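Local structure of group 1 truncated hemoglobin GlbN (Synechocystis sp., 1S69) at residues Asp37-Met40 with Ala41-Arg44. The protein binds one heme per subunit and holds oxygen at its iron in a very stable, slowly dissociating complex. Numbering follows the deposited sequence.
Sequences DVDM and AKQR. With HEM (protoporphyrin IX containing Fe), chain D.
Met-40 O sits over the centre of one face of the Arg-44 guanidinium, 3.5 Å above its plane, while also accepting a hydrogen bond from Arg-44 N; the arginine side chain, bent at chi3 (-72°), folds back to place the group there. This is the first turn of helix 40-54 in a truncated globin fold, and Asp-39 is its N-cap. With CG anti to the backbone N (chi1 -178°), the carboxylate lies on the side of its own carbonyl carbon, beside the N-H groups of the first turn, where OD1 takes two weak bonds, from Ala-41 N at 3.2 Å and, much straighter, from Lys-42 N. The Lys-42 chain runs obliquely past OD2 and bends at its end, leaving NZ 3.4 Å from OD2 in a salt bridge whose hydrogen bond is weak.

Asp-39 O accepts a hydrogen bond from Gln-43 N at 3.0 Å. The Gln-43 side chain reaches the heme, its CB packed against Val-38 CG1 at 3.9 Å. Its amide lies at the distal pocket, touching the bound cyanide, and NE2, hydrogen-bonded to Tyr-22 OH, comes 3.4 Å from heme C1A. Val-38 CG2 meets the heme propionate oxygen O2D at 3.6 Å.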
# COMPACT_ATOMS: atom_id res chain seq x y z
N ASP A 37 10.81 -0.11 13.40
CA ASP A 37 10.60 0.95 14.33
C ASP A 37 9.32 1.72 14.03
O ASP A 37 9.15 2.80 14.54
CB ASP A 37 11.86 1.83 14.40
CG ASP A 37 13.11 0.98 14.99
OD1 ASP A 37 13.02 0.65 16.21
OD2 ASP A 37 14.13 0.51 14.32
N VAL A 38 8.39 1.11 13.30
CA VAL A 38 7.16 1.80 12.88
C VAL A 38 5.95 1.45 13.82
O VAL A 38 5.72 0.29 14.16
CB VAL A 38 6.83 1.55 11.35
CG1 VAL A 38 5.45 2.15 10.94
CG2 VAL A 38 7.96 2.13 10.43
N ASP A 39 5.23 2.49 14.24
CA ASP A 39 3.99 2.33 14.99
C ASP A 39 2.93 1.78 14.00
O ASP A 39 2.46 2.51 13.13
CB ASP A 39 3.60 3.69 15.54
CG ASP A 39 2.32 3.64 16.38
OD1 ASP A 39 1.52 2.68 16.29
OD2 ASP A 39 2.05 4.55 17.15
N MET A 40 2.64 0.50 14.11
CA MET A 40 1.79 -0.21 13.14
C MET A 40 0.31 0.18 13.25
O MET A 40 -0.40 0.16 12.26
CB MET A 40 1.97 -1.70 13.20
CG MET A 40 3.41 -2.20 12.85
SD MET A 40 4.01 -1.65 11.24
CE MET A 40 2.89 -2.55 10.12
N ALA A 41 -0.13 0.64 14.42
CA ALA A 41 -1.52 1.16 14.59
C ALA A 41 -1.67 2.41 13.76
O ALA A 41 -2.64 2.53 13.00
CB ALA A 41 -1.84 1.44 16.11
N LYS A 42 -0.70 3.32 13.88
CA LYS A 42 -0.71 4.53 13.10
C LYS A 42 -0.55 4.26 11.59
O LYS A 42 -1.18 4.91 10.77
CB LYS A 42 0.38 5.44 13.55
CG LYS A 42 0.09 6.13 14.85
CD LYS A 42 1.20 7.12 15.17
CE LYS A 42 0.93 7.85 16.51
NZ LYS A 42 -0.14 7.17 17.32
N GLN A 43 0.31 3.31 11.25
CA GLN A 43 0.57 2.92 9.86
C GLN A 43 -0.68 2.35 9.19
O GLN A 43 -1.04 2.74 8.09
CB GLN A 43 1.72 1.91 9.80
CG GLN A 43 2.15 1.48 8.38
CD GLN A 43 2.60 2.66 7.48
OE1 GLN A 43 3.18 3.62 7.97
NE2 GLN A 43 2.33 2.56 6.18
N ARG A 44 -1.32 1.38 9.85
CA ARG A 44 -2.63 0.86 9.44
C ARG A 44 -3.67 1.97 9.16
O ARG A 44 -4.31 1.96 8.12
CB ARG A 44 -3.16 -0.18 10.41
CG ARG A 44 -2.52 -1.53 10.21
CD ARG A 44 -3.18 -2.68 11.06
NE ARG A 44 -2.87 -2.53 12.47
CZ ARG A 44 -1.81 -3.09 13.11
NH1 ARG A 44 -0.99 -3.96 12.52
NH2 ARG A 44 -1.59 -2.80 14.35
CHA HEM D . 4.75 4.98 5.30
CHB HEM D . 1.87 4.26 1.42
CHC HEM D . 5.43 1.75 -0.71
CHD HEM D . 7.48 1.31 3.69
C1A HEM D . 3.69 5.05 4.39
C2A HEM D . 2.46 5.80 4.58
C3A HEM D . 1.66 5.58 3.54
C4A HEM D . 2.33 4.69 2.64
CMA HEM D . 0.23 6.16 3.36
CAA HEM D . 2.20 6.66 5.84
CBA HEM D . 2.44 8.11 5.37
CGA HEM D . 2.03 9.23 6.32
O1A HEM D . 2.85 9.41 7.21
O2A HEM D . 0.97 9.95 6.18
C1B HEM D . 2.63 3.56 0.50
C2B HEM D . 2.16 3.21 -0.79
C3B HEM D . 3.15 2.53 -1.43
C4B HEM D . 4.25 2.42 -0.48
CMB HEM D . 0.74 3.62 -1.34
CAB HEM D . 3.23 1.84 -2.85
CBB HEM D . 2.25 1.05 -3.40
C1C HEM D . 6.31 1.41 0.32
C2C HEM D . 7.42 0.50 0.18
C3C HEM D . 7.94 0.36 1.43
C4C HEM D . 7.20 1.17 2.36
CMC HEM D . 7.83 -0.14 -1.20
CAC HEM D . 9.12 -0.48 1.95
CBC HEM D . 9.18 -1.77 1.63
C1D HEM D . 6.96 2.26 4.52
C2D HEM D . 7.41 2.53 5.84
C3D HEM D . 6.57 3.68 6.29
C4D HEM D . 5.70 4.01 5.23
CMD HEM D . 8.50 1.82 6.64
CAD HEM D . 6.60 4.38 7.63
CBD HEM D . 7.76 5.34 7.40
CGD HEM D . 8.30 5.81 8.72
O1D HEM D . 7.75 6.75 9.26
O2D HEM D . 9.28 5.25 9.23
NA HEM D . 3.54 4.36 3.21
NB HEM D . 3.92 3.04 0.70
NC HEM D . 6.22 1.78 1.65
ND HEM D . 5.96 3.17 4.16
FE HEM D . 4.92 3.10 2.45